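Local coordinates for protein purine nucleoside phosphorylase (Thermus thermophilus, PDB 1ODK) that probably catalyses the reversible phosphorolysis of purine nucleosides, splitting the glycosidic bond with phosphate to give a free purine base and ribose 1-phosphate, at residues E102-Q107 against L200-R205; P147-L152 against G174-E179. All coordinates share one frame; numbering follows the deposited sequence.

Contacts 1 and 2 lie side by side, their centres about 6 Å apart, on the same side of the chain's centre. They share one mixed beta sheet, in which strands 103-106 and 148-150 are parallel neighbours. In sequence, 102-107 comes first, then 147-152 and 174-179, and 200-205 last, so both segments of contact 2 fall between those of contact 1. A probable hydrogen bond of 2.8 Å from Arg149 N to Leu103 O joins the two contacts, and a second, 2.7 Å from Gln107 N to Gly151 O, lies where each segment turns a corner. From there the chain leaves for strands 108-112 and 152-156, themselves parallel neighbours. All four segments fall within the phosphorylase-superfamily region.

Contact 1: residues E102-Q107 against L200-R205; sequences ELIVAQ and LAVSNR
Leu200 meets Ile104 through a two-way backbone pair: Leu200 N donates to Ile104 O at 2.8 Å, and Ile104 N donates to Leu200 O, also at 2.8 Å. Beside that hydrogen bond the same Leu200 O takes a weaker CA-H...O contact, 3.1 Å from Leu103 CA. The Leu200 side chain leaves on the sheet face that also carries Ile104, and there it packs on Arg87 and Ala91 of strand 84-93. Ala201 faces Leu103 as a non-hydrogen-bonded antiparallel pair with CA atoms 4.5 Å apart. Its methyl CB is met by Leu103 CD2 at 3.9 Å; chi1 of -55° sets Leu103 CG anti to the carbonyl carbon, and from there the CD2 branch reaches back across the strand gap. Met224 of helix 214-233 touches both side chains, which places this face of the sheet against the C-terminal helix. The short segment axes approach to 4.7 Å with directions 136° apart, a strongly twisted antiparallel pairing of strand 103-106 with strand 195-205 in the mixed sheet of the phosphorylase-superfamily alpha/beta fold; strand 195-205 also runs parallel to strand 84-93. Val202 ends the ladder: its N donates to Glu102 O at 2.9 Å in a nearly straight bond, with an N-H...O angle of 171°. Its CG2 branch, anti to the carbonyl carbon, sits 3.9 Å from Ile104 CD1, where the Val202 and Ile104 side chains cross at a slant. Ile104 continues onto Leu176 and Ala177 of strand 175-179, while Glu102 turns its carboxylate elsewhere, OE1 accepting from Ala99 N.

Contact 2: residues P147-L152 against G174-E179; sequences PHRVGL and GVLAFE
Leu152 and Leu176 meet where the touching parts of the backbone, 149-152 and 174-177, run 105° apart end to end, the first segment turning a corner at Gly151. Leu152 O accepts from Leu176 N at 2.8 Å, with an N-H...O angle of 168°; this is the one direct hydrogen bond joining 147-152 to 174-179. One water supplements it, accepting from Leu152 N at 3.0 Å and donating to Gly174 O at 2.6 Å. Among the side chains, Leu176 carries the contact. Its CB lies 3.4 Å from Leu152 O, and CD1 rests against the backbone of Gly151, 3.8 Å from its CA. A CB on Gly151 would clash with that methyl, so the bare glycine makes room for it. The other branch, CD2, comes within 4.1 Å of Arg149 NH2, approaching the guanidinium obliquely. Bends at chi2 and chi3 fold the arginine chain so that it crosses Leu176 at about a right angle. An alanine in place of Leu176 lacks both methyls, which would probably leave a gap over Gly151 and let the Arg149 guanidinium move more freely. Leu152 CB adds a 3.6 Å approach to Gly174 O, while its side chain also packs on Val128 of a neighbouring subunit. Gly174, with positive phi (98°), is the C-prime residue of a Schellman motif ending helix 164-171, which hands the chain to strand 175-179 beside strand 152-156: the helix-to-strand link of a beta-alpha-beta crossover between two parallel strands.

Contact 1: residues E102-Q107 against L200-R205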
loop_
_atom_site.group_PDB
_atom_site.type_symbol
_atom_site.label_atom_id
_atom_site.label_comp_id
_atom_site.label_asym_id
_atom_site.label_seq_id
_atom_site.Cartn_x
_atom_site.Cartn_y
_atom_site.Cartn_z
ATOM N N GLU B 102 -10.960 -20.287 -28.249
ATOM C CA GLU B 102 -9.786 -19.621 -28.797
ATOM C C GLU B 102 -8.620 -19.822 -27.826
ATOM O O GLU B 102 -8.824 -19.967 -26.620
ATOM C CB GLU B 102 -10.070 -18.128 -28.984
ATOM C CG GLU B 102 -9.211 -17.467 -30.051
ATOM C CD GLU B 102 -9.603 -16.022 -30.301
ATOM O OE1 GLU B 102 -10.793 -15.685 -30.103
ATOM O OE2 GLU B 102 -8.727 -15.228 -30.710
ATOM N N LEU B 103 -7.401 -19.840 -28.345
ATOM C CA LEU B 103 -6.238 -20.037 -27.494
ATOM C C LEU B 103 -5.523 -18.726 -27.205
ATOM O O LEU B 103 -5.592 -17.776 -27.987
ATOM C CB LEU B 103 -5.255 -21.008 -28.153
ATOM C CG LEU B 103 -5.805 -22.378 -28.566
ATOM C CD1 LEU B 103 -4.669 -23.221 -29.117
ATOM C CD2 LEU B 103 -6.462 -23.073 -27.369
ATOM N N ILE B 104 -4.843 -18.682 -26.068
ATOM C CA ILE B 104 -4.080 -17.504 -25.686
ATOM C C ILE B 104 -2.695 -17.941 -25.243
ATOM O O ILE B 104 -2.562 -18.758 -24.324
ATOM C CB ILE B 104 -4.725 -16.749 -24.503
ATOM C CG1 ILE B 104 -6.082 -16.174 -24.906
ATOM C CG2 ILE B 104 -3.793 -15.632 -24.042
ATOM C CD1 ILE B 104 -6.856 -15.558 -23.734
ATOM N N VAL B 105 -1.664 -17.439 -25.917
ATOM C CA VAL B 105 -0.297 -17.752 -25.513
ATOM C C VAL B 105 0.058 -16.590 -24.598
ATOM O O VAL B 105 0.164 -15.448 -25.051
ATOM C CB VAL B 105 0.683 -17.770 -26.698
ATOM C CG1 VAL B 105 2.102 -18.006 -26.179
ATOM C CG2 VAL B 105 0.294 -18.874 -27.675
ATOM N N ALA B 106 0.230 -16.886 -23.315
ATOM C CA ALA B 106 0.512 -15.854 -22.326
ATOM C C ALA B 106 1.876 -15.195 -22.440
ATOM O O ALA B 106 2.900 -15.801 -22.132
ATOM C CB ALA B 106 0.322 -16.422 -20.916
ATOM N N GLN B 107 1.877 -13.937 -22.865
ATOM C CA GLN B 107 3.118 -13.183 -23.001
ATOM C C GLN B 107 3.559 -12.704 -21.621
ATOM O O GLN B 107 4.746 -12.477 -21.368
ATOM C CB GLN B 107 2.901 -11.986 -23.935
ATOM C CG GLN B 107 4.025 -10.963 -23.898
ATOM C CD GLN B 107 3.763 -9.774 -24.806
ATOM O OE1 GLN B 107 2.617 -9.356 -24.983
ATOM N NE2 GLN B 107 4.828 -9.217 -25.379
ATOM N N LEU B 200 -3.562 -20.936 -22.821
ATOM C CA LEU B 200 -4.900 -21.130 -22.284
ATOM C C LEU B 200 -5.956 -21.224 -23.367
ATOM O O LEU B 200 -5.773 -20.734 -24.476
ATOM C CB LEU B 200 -5.271 -19.963 -21.361
ATOM C CG LEU B 200 -4.318 -19.612 -20.215
ATOM C CD1 LEU B 200 -4.760 -18.309 -19.572
ATOM C CD2 LEU B 200 -4.297 -20.746 -19.187
ATOM N N ALA B 201 -7.068 -21.854 -23.019
ATOM C CA ALA B 201 -8.202 -21.975 -23.919
ATOM C C ALA B 201 -9.325 -21.186 -23.249
ATOM O O ALA B 201 -9.624 -21.408 -22.077
ATOM C CB ALA B 201 -8.604 -23.438 -24.073
ATOM N N VAL B 202 -9.927 -20.248 -23.976
ATOM C CA VAL B 202 -11.020 -19.457 -23.424
ATOM C C VAL B 202 -12.229 -20.366 -23.196
ATOM O O VAL B 202 -12.717 -21.007 -24.124
ATOM C CB VAL B 202 -11.421 -18.311 -24.381
ATOM C CG1 VAL B 202 -12.601 -17.539 -23.807
ATOM C CG2 VAL B 202 -10.242 -17.386 -24.599
ATOM N N SER B 203 -12.702 -20.424 -21.956
ATOM C CA SER B 203 -13.841 -21.271 -21.619
ATOM C C SER B 203 -15.125 -20.485 -21.393
ATOM O O SER B 203 -16.200 -21.069 -21.248
ATOM C CB SER B 203 -13.531 -22.082 -20.363
ATOM O OG SER B 203 -13.247 -21.221 -19.274
ATOM N N ASN B 204 -15.016 -19.161 -21.363
ATOM C CA ASN B 204 -16.179 -18.316 -21.127
ATOM C C ASN B 204 -15.771 -16.852 -21.085
ATOM O O ASN B 204 -14.600 -16.517 -21.239
ATOM C CB ASN B 204 -16.809 -18.657 -19.777
ATOM C CG ASN B 204 -15.867 -18.378 -18.617
ATOM O OD1 ASN B 204 -14.867 -19.077 -18.429
ATOM N ND2 ASN B 204 -16.170 -17.342 -17.844
ATOM N N ARG B 205 -16.758 -15.992 -20.859
ATOM C CA ARG B 205 -16.542 -14.557 -20.738
ATOM C C ARG B 205 -16.880 -14.186 -19.300
ATOM O O ARG B 205 -17.833 -14.715 -18.727
ATOM C CB ARG B 205 -17.446 -13.795 -21.707
ATOM C CG ARG B 205 -16.961 -13.851 -23.145
ATOM C CD ARG B 205 -18.114 -13.906 -24.124
ATOM N NE ARG B 205 -17.646 -13.924 -25.506
ATOM C CZ ARG B 205 -18.344 -14.421 -26.521
ATOM N NH1 ARG B 205 -19.542 -14.949 -26.303
ATOM N NH2 ARG B 205 -17.846 -14.390 -27.752
#

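Contact 2: residues P147-L152 against G174-E179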
loop_
_atom_site.group_PDB
_atom_site.type_symbol
_atom_site.label_atom_id
_atom_site.label_comp_id
_atom_site.label_asym_id
_atom_site.label_seq_id
_atom_site.Cartn_x
_atom_site.Cartn_y
_atom_site.Cartn_z
ATOM N N PRO B 147 -7.169 -20.869 -34.069
ATOM C CA PRO B 147 -7.370 -19.464 -33.702
ATOM C C PRO B 147 -6.739 -19.179 -32.341
ATOM O O PRO B 147 -7.000 -19.890 -31.368
ATOM C CB PRO B 147 -8.888 -19.336 -33.672
ATOM C CG PRO B 147 -9.305 -20.272 -34.761
ATOM C CD PRO B 147 -8.438 -21.481 -34.498
ATOM N N HIS B 148 -5.915 -18.141 -32.273
ATOM C CA HIS B 148 -5.248 -17.802 -31.023
ATOM C C HIS B 148 -4.848 -16.341 -30.955
ATOM O O HIS B 148 -4.845 -15.634 -31.963
ATOM C CB HIS B 148 -3.987 -18.648 -30.857
ATOM C CG HIS B 148 -2.928 -18.341 -31.869
ATOM N ND1 HIS B 148 -3.057 -18.666 -33.202
ATOM C CD2 HIS B 148 -1.741 -17.698 -31.751
ATOM C CE1 HIS B 148 -1.996 -18.236 -33.864
ATOM N NE2 HIS B 148 -1.183 -17.644 -33.006
ATOM N N ARG B 149 -4.501 -15.906 -29.750
ATOM C CA ARG B 149 -4.055 -14.542 -29.501
ATOM C C ARG B 149 -2.792 -14.636 -28.649
ATOM O O ARG B 149 -2.553 -15.645 -27.982
ATOM C CB ARG B 149 -5.132 -13.743 -28.751
ATOM C CG ARG B 149 -6.417 -13.488 -29.539
ATOM C CD ARG B 149 -6.159 -12.615 -30.759
ATOM N NE ARG B 149 -5.558 -11.336 -30.386
ATOM C CZ ARG B 149 -6.209 -10.349 -29.775
ATOM N NH1 ARG B 149 -7.495 -10.483 -29.471
ATOM N NH2 ARG B 149 -5.565 -9.237 -29.445
ATOM N N VAL B 150 -1.978 -13.589 -28.686
ATOM C CA VAL B 150 -0.751 -13.551 -27.910
ATOM C C VAL B 150 -0.765 -12.267 -27.083
ATOM O O VAL B 150 -0.872 -11.164 -27.623
ATOM C CB VAL B 150 0.489 -13.571 -28.833
ATOM C CG1 VAL B 150 1.764 -13.574 -28.005
ATOM C CG2 VAL B 150 0.441 -14.802 -29.735
ATOM N N GLY B 151 -0.678 -12.411 -25.767
ATOM C CA GLY B 151 -0.699 -11.232 -24.927
ATOM C C GLY B 151 -0.824 -11.492 -23.442
ATOM O O GLY B 151 -0.501 -12.572 -22.943
ATOM N N LEU B 152 -1.314 -10.481 -22.737
ATOM C CA LEU B 152 -1.462 -10.553 -21.293
ATOM C C LEU B 152 -2.701 -11.243 -20.769
ATOM O O LEU B 152 -3.777 -11.176 -21.366
ATOM C CB LEU B 152 -1.458 -9.143 -20.694
ATOM C CG LEU B 152 -0.191 -8.298 -20.737
ATOM C CD1 LEU B 152 -0.519 -6.905 -20.200
ATOM C CD2 LEU B 152 0.906 -8.967 -19.911
ATOM N N GLY B 174 -4.780 -4.007 -21.798
ATOM C CA GLY B 174 -4.156 -5.141 -22.459
ATOM C C GLY B 174 -4.484 -6.542 -21.971
ATOM O O GLY B 174 -4.040 -7.519 -22.582
ATOM N N VAL B 175 -5.250 -6.663 -20.889
ATOM C CA VAL B 175 -5.596 -7.987 -20.376
ATOM C C VAL B 175 -6.597 -8.669 -21.298
ATOM O O VAL B 175 -7.681 -8.150 -21.555
ATOM C CB VAL B 175 -6.193 -7.912 -18.954
ATOM C CG1 VAL B 175 -6.616 -9.318 -18.485
ATOM C CG2 VAL B 175 -5.169 -7.318 -17.998
ATOM N N LEU B 176 -6.228 -9.841 -21.794
ATOM C CA LEU B 176 -7.097 -10.581 -22.700
ATOM C C LEU B 176 -8.094 -11.453 -21.957
ATOM O O LEU B 176 -9.233 -11.601 -22.388
ATOM C CB LEU B 176 -6.258 -11.464 -23.618
ATOM C CG LEU B 176 -5.220 -10.759 -24.487
ATOM C CD1 LEU B 176 -4.413 -11.796 -25.250
ATOM C CD2 LEU B 176 -5.919 -9.802 -25.446
ATOM N N ALA B 177 -7.656 -12.035 -20.846
ATOM C CA ALA B 177 -8.509 -12.920 -20.066
ATOM C C ALA B 177 -7.955 -13.084 -18.656
ATOM O O ALA B 177 -6.829 -12.673 -18.371
ATOM C CB ALA B 177 -8.595 -14.286 -20.755
ATOM N N PHE B 178 -8.759 -13.691 -17.787
ATOM C CA PHE B 178 -8.380 -13.934 -16.402
ATOM C C PHE B 178 -8.239 -15.425 -16.117
ATOM O O PHE B 178 -9.034 -16.236 -16.581
ATOM C CB PHE B 178 -9.435 -13.378 -15.435
ATOM C CG PHE B 178 -9.471 -11.885 -15.359
ATOM C CD1 PHE B 178 -9.955 -11.132 -16.423
ATOM C CD2 PHE B 178 -9.013 -11.230 -14.222
ATOM C CE1 PHE B 178 -9.983 -9.740 -16.359
ATOM C CE2 PHE B 178 -9.036 -9.837 -14.144
ATOM C CZ PHE B 178 -9.521 -9.093 -15.217
ATOM N N GLU B 179 -7.214 -15.778 -15.351
ATOM C CA GLU B 179 -7.006 -17.163 -14.949
ATOM C C GLU B 179 -6.452 -17.082 -13.526
ATOM O O GLU B 179 -6.478 -16.002 -12.930
ATOM C CB GLU B 179 -6.083 -17.904 -15.930
ATOM C CG GLU B 179 -4.821 -17.180 -16.320
ATOM C CD GLU B 179 -3.739 -17.338 -15.287
ATOM O OE1 GLU B 179 -3.272 -18.480 -15.089
ATOM O OE2 GLU B 179 -3.362 -16.323 -14.675
HETATM O O HOH W 1 -2.309 -8.264 -24.434
#